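Ribosomal-protein-alanine acetyltransferase (Clostridium acetobutylicum, PDB 3DNS) probably transfers an acetyl group to the N-terminal alanine of a ribosomal protein, this chain being the N-terminal GNAT-type domain of a longer enzyme. Local coordinates at residues Asp43-Met48 and Ser78-Lys83; Glu66-Phe71 and Gln95-Leu100; Glu105-Lys110 and Leu118-Leu123. One frame throughout, in Å; residues are numbered along the deposited sequence.

Overall arrangement
All three contacts are built around one mixed sheet. Interaction 2 is the buried one, an apolar join between helices 61-78 and 95-99 with no polar bond between its segments. Interaction 1 is partly buried and polar, pairing the starts of strands 46-53 and 83-89 beside a salt bridge. Interaction 3 lies at the surface, where hairpin 103-114/117-127 forms one margin of the sheet through backbone bonds. Interactions 1 and 3 touch: Lys83 NZ and Glu105 OE2 form a 2.7 Å salt bridge, and the selenium of Met48 packs on Leu123. Interaction 2 touches neither, yet its helix 61-78 is the connection that joins the two strands of interaction 1.

Interaction 1. Residues Asp43-Met48 and Ser78-Lys83; sequences DNRFCM and SNDINK
Arg45 reaches across to the loop that follows helix 61-78. CB lies 3.5 Å from Asp80 O, and CG and, more loosely, CD stay beside that same oxygen. The bend at chi3 (67°) then lets NE donate to Asp80 O at 3.0 Å, approaching from above the carbonyl plane. At the tip, NH2 makes a salt bridge with Asp80 OD1 (2.9 Å), guanidinium and carboxylate planes being 25° apart. Asn82 CB covers the centre of one guanidinium face, and NH1 donates to a water that in turn donates to Asn82 OD1.

The backbone of Arg45 takes part too: its O accepts from Asn82 N at 2.7 Å and, more distantly, from Lys83 N at 3.3 Å. Together with the Lys83 N bond, Cys47 N to Lys83 O at 3.0 Å makes the parallel bridge of Phe46 with Lys83, where strands 46-53 and 83-89 begin to pair. With helix 61-78 between them, these strands form a beta-alpha-beta crossover. On the inner side Ile81 CG2 rests against Cys47 CB, 4.1 Å away.

A backbone oxygen, a carboxylate and a water thus share one guanidinium, which would hold it against rotation, while the carboxylate of Asp80 probably offsets its positive charge.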
# COMPACT_ATOMS: atom_id res chain seq x y z
N ASP A 43 -31.73 -3.86 -11.47
CA ASP A 43 -33.06 -4.47 -11.19
C ASP A 43 -33.10 -5.11 -9.78
O ASP A 43 -34.08 -5.01 -9.05
CB ASP A 43 -33.46 -5.47 -12.28
CG ASP A 43 -33.56 -4.83 -13.68
OD1 ASP A 43 -33.84 -3.61 -13.83
OD2 ASP A 43 -33.34 -5.56 -14.64
N ASN A 44 -31.99 -5.72 -9.37
CA ASN A 44 -31.93 -6.27 -8.02
C ASN A 44 -31.49 -5.27 -6.97
O ASN A 44 -31.48 -5.57 -5.77
CB ASN A 44 -31.03 -7.51 -8.00
CG ASN A 44 -31.62 -8.67 -8.80
OD1 ASN A 44 -30.92 -9.44 -9.42
ND2 ASN A 44 -32.91 -8.79 -8.77
N ARG A 45 -31.15 -4.09 -7.42
CA ARG A 45 -30.61 -3.02 -6.57
C ARG A 45 -29.46 -3.59 -5.72
O ARG A 45 -29.38 -3.36 -4.51
CB ARG A 45 -31.73 -2.36 -5.71
CG ARG A 45 -32.92 -1.75 -6.51
CD ARG A 45 -34.11 -1.35 -5.61
NE ARG A 45 -33.64 -0.24 -4.81
CZ ARG A 45 -34.01 0.08 -3.57
NH1 ARG A 45 -34.95 -0.61 -2.91
NH2 ARG A 45 -33.39 1.09 -2.98
N PHE A 46 -28.60 -4.36 -6.38
CA PHE A 46 -27.60 -5.22 -5.70
C PHE A 46 -26.22 -4.80 -6.19
O PHE A 46 -26.01 -4.59 -7.38
CB PHE A 46 -27.89 -6.69 -6.00
CG PHE A 46 -26.81 -7.66 -5.50
CD1 PHE A 46 -26.64 -7.90 -4.15
CD2 PHE A 46 -25.97 -8.30 -6.38
CE1 PHE A 46 -25.67 -8.73 -3.67
CE2 PHE A 46 -24.98 -9.15 -5.92
CZ PHE A 46 -24.83 -9.37 -4.55
N CYS A 47 -25.29 -4.62 -5.26
CA CYS A 47 -23.91 -4.32 -5.60
C CYS A 47 -23.02 -5.15 -4.73
O CYS A 47 -23.14 -5.08 -3.51
CB CYS A 47 -23.56 -2.84 -5.34
SG CYS A 47 -21.85 -2.46 -5.80
N MSE A 48 -22.10 -5.92 -5.36
CA MSE A 48 -21.10 -6.76 -4.66
C MSE A 48 -19.75 -6.32 -5.16
O MSE A 48 -19.56 -6.23 -6.36
CB MSE A 48 -21.26 -8.27 -4.95
CG MSE A 48 -20.17 -9.11 -4.36
SE MSE A 48 -20.74 -10.98 -4.06
CE MSE A 48 -21.03 -11.39 -5.95
N SER A 78 -26.87 7.69 -2.48
CA SER A 78 -26.67 8.38 -3.77
C SER A 78 -26.77 7.45 -4.97
O SER A 78 -26.69 7.94 -6.08
CB SER A 78 -25.30 9.04 -3.79
OG SER A 78 -25.24 9.99 -2.76
N ASN A 79 -26.99 6.14 -4.76
CA ASN A 79 -27.16 5.20 -5.87
C ASN A 79 -28.33 4.20 -5.83
O ASN A 79 -28.41 3.33 -6.67
CB ASN A 79 -25.87 4.42 -6.14
CG ASN A 79 -24.77 5.29 -6.71
OD1 ASN A 79 -24.03 5.92 -5.97
ND2 ASN A 79 -24.61 5.27 -8.04
N ASP A 80 -29.26 4.29 -4.90
CA ASP A 80 -30.44 3.37 -4.99
C ASP A 80 -30.13 1.86 -4.81
O ASP A 80 -30.89 0.99 -5.25
CB ASP A 80 -31.28 3.58 -6.29
CG ASP A 80 -32.78 3.04 -6.13
OD1 ASP A 80 -33.37 3.22 -5.01
OD2 ASP A 80 -33.36 2.46 -7.11
N ILE A 81 -29.06 1.57 -4.11
CA ILE A 81 -28.72 0.19 -3.78
C ILE A 81 -29.52 -0.26 -2.59
O ILE A 81 -29.74 0.51 -1.67
CB ILE A 81 -27.16 0.07 -3.57
CG1 ILE A 81 -26.45 0.48 -4.88
CG2 ILE A 81 -26.72 -1.34 -3.14
CD1 ILE A 81 -26.79 -0.36 -6.13
N ASN A 82 -30.00 -1.49 -2.61
CA ASN A 82 -30.67 -2.05 -1.44
C ASN A 82 -29.79 -2.99 -0.61
O ASN A 82 -29.88 -3.07 0.62
CB ASN A 82 -31.95 -2.79 -1.88
CG ASN A 82 -32.71 -3.36 -0.71
OD1 ASN A 82 -33.22 -2.62 0.13
ND2 ASN A 82 -32.72 -4.66 -0.60
N LYS A 83 -28.95 -3.74 -1.31
CA LYS A 83 -28.11 -4.72 -0.70
C LYS A 83 -26.71 -4.59 -1.26
O LYS A 83 -26.50 -4.53 -2.48
CB LYS A 83 -28.65 -6.12 -1.00
CG LYS A 83 -27.87 -7.28 -0.39
CD LYS A 83 -27.88 -7.31 1.12
CE LYS A 83 -26.65 -8.12 1.67
NZ LYS A 83 -26.74 -9.54 1.32
O HOH W 1 -34.34 -0.32 -0.10

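Interaction 2. Residues Glu66-Phe71 and Gln95-Leu100; sequences EILSVF and QPFVEL
Leu68 and Phe97 have CA atoms 8.1 Å apart, and Ser69 and Leu100 lie at 8.0 Å, so the backbones stand off and side chains fill the space between. The contact belongs to the GNAT fold, in which helices pack against the central sheet; here Leu68 of helix 61-78 and Phe97 of helix 95-99 both also touch Ile86 of strand 83-89.

The main meeting is a CH-pi contact. Leu68 CD1 sits over one face of the Phe97 ring, 3.7 Å from its centroid and 14° off the ring normal, with the two side chains crossing at about a right angle. Leu68 CG lies opposite its carbonyl carbon (chi1 -76°), which helps direct both methyls to the ring. CD2, the other branch, stays on the same side of the ring but displaced outward, 3.7 Å from Phe97 CE1. The ring also stacks with Phe124 and meets Phe102 edge-to-face. Near the start of the short helix, Pro96 adds a looser touch: its CB is 4.5 Å from Leu68 CD1.

Farther along, Leu100 reaches back to the long helix with both methyl groups. Its CD1 meets Leu68 CB at 3.7 Å. CD2 goes instead to Ser69 OG, at 3.5 Å, an apolar carbon against a hydroxyl whose hydrogen-bond partner is the backbone O of Lys65, one helical turn earlier in its own helix.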
# COMPACT_ATOMS: atom_id res chain seq x y z
N GLU A 66 -13.91 4.29 8.12
CA GLU A 66 -14.26 5.48 7.34
C GLU A 66 -14.50 5.11 5.89
O GLU A 66 -15.47 5.56 5.25
CB GLU A 66 -13.18 6.55 7.46
CG GLU A 66 -13.45 7.77 6.59
CD GLU A 66 -12.46 8.89 6.85
OE1 GLU A 66 -12.41 9.39 7.97
OE2 GLU A 66 -11.74 9.26 5.94
N ILE A 67 -13.63 4.29 5.32
CA ILE A 67 -13.76 3.96 3.90
C ILE A 67 -15.13 3.30 3.66
O ILE A 67 -15.87 3.65 2.77
CB ILE A 67 -12.56 3.04 3.45
CG1 ILE A 67 -11.24 3.82 3.51
CG2 ILE A 67 -12.79 2.41 2.04
CD1 ILE A 67 -9.96 2.95 3.61
N LEU A 68 -15.45 2.33 4.51
CA LEU A 68 -16.69 1.62 4.40
C LEU A 68 -17.89 2.54 4.61
O LEU A 68 -18.86 2.46 3.90
CB LEU A 68 -16.70 0.47 5.43
CG LEU A 68 -15.85 -0.76 5.10
CD1 LEU A 68 -15.66 -1.63 6.38
CD2 LEU A 68 -16.52 -1.62 3.97
N SER A 69 -17.79 3.46 5.56
CA SER A 69 -18.86 4.37 5.86
C SER A 69 -19.09 5.31 4.70
O SER A 69 -20.21 5.51 4.28
CB SER A 69 -18.63 5.13 7.19
OG SER A 69 -18.70 4.22 8.27
N VAL A 70 -18.02 5.86 4.18
CA VAL A 70 -18.05 6.73 3.01
C VAL A 70 -18.68 6.07 1.81
O VAL A 70 -19.57 6.66 1.17
CB VAL A 70 -16.61 7.25 2.60
CG1 VAL A 70 -16.66 8.00 1.29
CG2 VAL A 70 -15.98 8.20 3.73
N PHE A 71 -18.23 4.85 1.50
CA PHE A 71 -18.69 4.13 0.31
C PHE A 71 -20.13 3.63 0.47
O PHE A 71 -20.93 3.65 -0.47
CB PHE A 71 -17.69 3.03 -0.07
CG PHE A 71 -17.70 2.66 -1.54
CD1 PHE A 71 -17.41 3.61 -2.51
CD2 PHE A 71 -18.02 1.38 -1.96
CE1 PHE A 71 -17.40 3.27 -3.87
CE2 PHE A 71 -18.06 1.05 -3.31
CZ PHE A 71 -17.75 1.99 -4.26
N GLN A 95 -12.90 -6.41 12.36
CA GLN A 95 -13.44 -5.59 13.43
C GLN A 95 -14.25 -4.40 12.90
O GLN A 95 -15.40 -4.18 13.35
CB GLN A 95 -12.27 -5.15 14.31
CG GLN A 95 -12.47 -3.92 15.13
CD GLN A 95 -11.25 -3.61 15.97
OE1 GLN A 95 -10.14 -4.00 15.60
NE2 GLN A 95 -11.44 -2.92 17.10
N PRO A 96 -13.69 -3.64 11.93
CA PRO A 96 -14.45 -2.51 11.44
C PRO A 96 -15.80 -2.94 10.87
O PRO A 96 -16.78 -2.24 11.04
CB PRO A 96 -13.56 -1.92 10.33
CG PRO A 96 -12.20 -2.42 10.61
CD PRO A 96 -12.41 -3.78 11.22
N PHE A 97 -15.85 -4.08 10.20
CA PHE A 97 -17.09 -4.55 9.58
C PHE A 97 -18.14 -4.87 10.63
O PHE A 97 -19.34 -4.53 10.50
CB PHE A 97 -16.85 -5.80 8.76
CG PHE A 97 -16.10 -5.56 7.52
CD1 PHE A 97 -16.77 -5.29 6.34
CD2 PHE A 97 -14.69 -5.63 7.52
CE1 PHE A 97 -16.05 -5.04 5.18
CE2 PHE A 97 -13.98 -5.39 6.39
CZ PHE A 97 -14.66 -5.11 5.20
N VAL A 98 -17.72 -5.57 11.66
CA VAL A 98 -18.65 -5.99 12.72
C VAL A 98 -19.15 -4.75 13.50
O VAL A 98 -20.33 -4.65 13.85
CB VAL A 98 -17.99 -7.14 13.59
CG1 VAL A 98 -18.89 -7.61 14.73
CG2 VAL A 98 -17.64 -8.33 12.68
N GLU A 99 -18.26 -3.81 13.75
CA GLU A 99 -18.64 -2.59 14.48
C GLU A 99 -19.59 -1.67 13.68
O GLU A 99 -20.33 -0.87 14.27
CB GLU A 99 -17.36 -1.83 14.89
CG GLU A 99 -16.53 -2.64 15.88
CD GLU A 99 -15.21 -1.98 16.27
OE1 GLU A 99 -14.77 -1.03 15.57
OE2 GLU A 99 -14.61 -2.41 17.28
N LEU A 100 -19.57 -1.76 12.36
CA LEU A 100 -20.49 -0.97 11.55
C LEU A 100 -21.82 -1.71 11.32
O LEU A 100 -22.74 -1.14 10.75
CB LEU A 100 -19.83 -0.60 10.23
CG LEU A 100 -18.66 0.36 10.32
CD1 LEU A 100 -17.95 0.44 8.93
CD2 LEU A 100 -19.18 1.76 10.73

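Interaction 3. Residues Glu105-Lys110 and Leu118-Leu123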
# COMPACT_ATOMS: atom_id res chain seq x y z
N GLU A 105 -21.75 -13.19 5.74
CA GLU A 105 -22.68 -13.97 4.95
C GLU A 105 -22.07 -15.25 4.43
O GLU A 105 -22.77 -16.17 4.09
CB GLU A 105 -23.32 -13.13 3.84
CG GLU A 105 -24.16 -12.01 4.46
CD GLU A 105 -25.07 -11.27 3.51
OE1 GLU A 105 -25.85 -10.47 4.04
OE2 GLU A 105 -25.04 -11.48 2.27
N GLY A 106 -20.76 -15.31 4.46
CA GLY A 106 -20.04 -16.57 4.14
C GLY A 106 -18.53 -16.46 4.08
O GLY A 106 -17.97 -15.41 4.36
N ILE A 107 -17.88 -17.58 3.76
CA ILE A 107 -16.43 -17.63 3.63
C ILE A 107 -16.19 -18.35 2.32
O ILE A 107 -16.66 -19.48 2.08
CB ILE A 107 -15.75 -18.39 4.79
CG1 ILE A 107 -15.90 -17.61 6.10
CG2 ILE A 107 -14.24 -18.62 4.53
CD1 ILE A 107 -15.82 -18.52 7.27
N ILE A 108 -15.53 -17.63 1.43
CA ILE A 108 -15.18 -18.14 0.15
C ILE A 108 -13.79 -18.71 0.33
O ILE A 108 -12.81 -17.97 0.28
CB ILE A 108 -15.14 -17.01 -0.96
CG1 ILE A 108 -16.45 -16.22 -0.99
CG2 ILE A 108 -14.91 -17.65 -2.28
CD1 ILE A 108 -16.40 -14.93 -1.80
N ASN A 109 -13.71 -20.04 0.50
CA ASN A 109 -12.43 -20.72 0.74
C ASN A 109 -11.57 -20.76 -0.53
O ASN A 109 -12.08 -21.01 -1.64
CB ASN A 109 -12.63 -22.16 1.21
CG ASN A 109 -13.51 -22.27 2.45
OD1 ASN A 109 -13.09 -21.97 3.55
ND2 ASN A 109 -14.71 -22.79 2.26
N LYS A 110 -10.28 -20.53 -0.37
CA LYS A 110 -9.26 -20.82 -1.41
C LYS A 110 -9.53 -20.09 -2.74
O LYS A 110 -9.29 -20.64 -3.82
CB LYS A 110 -9.10 -22.32 -1.61
CG LYS A 110 -8.65 -23.15 -0.42
CD LYS A 110 -8.24 -24.61 -0.89
CE LYS A 110 -8.53 -25.69 0.20
NZ LYS A 110 -7.88 -27.09 0.10
N LEU A 118 -2.88 -20.77 -1.09
CA LEU A 118 -4.29 -20.45 -1.27
C LEU A 118 -4.83 -19.84 0.03
O LEU A 118 -4.64 -20.39 1.11
CB LEU A 118 -5.09 -21.69 -1.62
CG LEU A 118 -4.91 -22.39 -2.97
CD1 LEU A 118 -5.42 -23.87 -2.83
CD2 LEU A 118 -5.63 -21.65 -4.08
N LYS A 119 -5.53 -18.71 -0.08
CA LYS A 119 -6.11 -18.07 1.08
C LYS A 119 -7.63 -17.90 0.89
O LYS A 119 -8.17 -18.00 -0.23
CB LYS A 119 -5.42 -16.73 1.34
CG LYS A 119 -4.00 -16.82 1.98
CD LYS A 119 -3.19 -15.48 1.78
CE LYS A 119 -4.02 -14.23 1.93
NZ LYS A 119 -3.29 -12.89 1.96
N ASP A 120 -8.31 -17.63 2.00
CA ASP A 120 -9.76 -17.52 2.03
C ASP A 120 -10.15 -16.05 1.95
O ASP A 120 -9.34 -15.16 2.27
CB ASP A 120 -10.31 -18.13 3.32
CG ASP A 120 -10.00 -19.63 3.47
OD1 ASP A 120 -9.66 -20.35 2.48
OD2 ASP A 120 -10.18 -20.09 4.62
N GLU A 121 -11.40 -15.81 1.51
CA GLU A 121 -12.07 -14.52 1.61
C GLU A 121 -13.37 -14.56 2.43
O GLU A 121 -14.18 -15.51 2.35
CB GLU A 121 -12.36 -14.00 0.20
CG GLU A 121 -11.14 -13.54 -0.54
CD GLU A 121 -11.45 -12.99 -1.91
OE1 GLU A 121 -11.99 -13.78 -2.75
OE2 GLU A 121 -11.13 -11.78 -2.16
N PHE A 122 -13.58 -13.51 3.21
CA PHE A 122 -14.87 -13.27 3.87
C PHE A 122 -15.84 -12.63 2.98
O PHE A 122 -15.46 -11.80 2.14
CB PHE A 122 -14.73 -12.34 5.07
CG PHE A 122 -14.03 -12.95 6.21
CD1 PHE A 122 -14.50 -14.14 6.78
CD2 PHE A 122 -12.96 -12.32 6.77
CE1 PHE A 122 -13.87 -14.70 7.88
CE2 PHE A 122 -12.35 -12.85 7.86
CZ PHE A 122 -12.77 -14.05 8.42
N LEU A 123 -17.12 -12.99 3.17
CA LEU A 123 -18.22 -12.32 2.49
C LEU A 123 -19.04 -11.63 3.55
O LEU A 123 -19.65 -12.29 4.40
CB LEU A 123 -19.05 -13.33 1.63
CG LEU A 123 -20.20 -12.76 0.79
CD1 LEU A 123 -19.67 -11.87 -0.37
CD2 LEU A 123 -21.18 -13.89 0.25
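Glu105 and Gly106 both face Leu123, making a classic beta bulge in which one oxygen serves two donors: Leu123 O accepts from Glu105 N at 2.6 Å and from Gly106 N at 3.2 Å. The bulge closes with Leu123 N donating to Gly106 O, a hydrogen-bonded pair, and regular antiparallel pairing follows, with strand segments 4.6 Å apart at closest approach and 163° between their directions. Ile108 and Glu121 form the next such pair, Glu121 N meeting Ile108 O at 2.9 Å with a straight N-H...O angle of 180°.

Between these lies the non-hydrogen-bonded pair Ile107 and Phe122. Their side chains run alongside each other on one face of the sheet, and Ile107 CG1 touches the ring at its edge, 3.8 Å from CD1 of Phe122.

A second irregularity comes at the corner of the chain. Lys110 N donates to Asp120 OD1, 2.9 Å away, on the anti side of the carboxylate and tilted from its plane; Lys119 O, although near, has the wrong angle. Asp120 is placed for this by its chi1 of -62°, which sets CG opposite its carbonyl carbon. Nearby, Lys110 crosses Leu118 at a slant, CD against CD1 of Leu118 at 3.5 Å.

A carboxylate thus does the work of a backbone carbonyl where the strand bends, and its negative charge would probably strengthen the bond at this margin of the sheet.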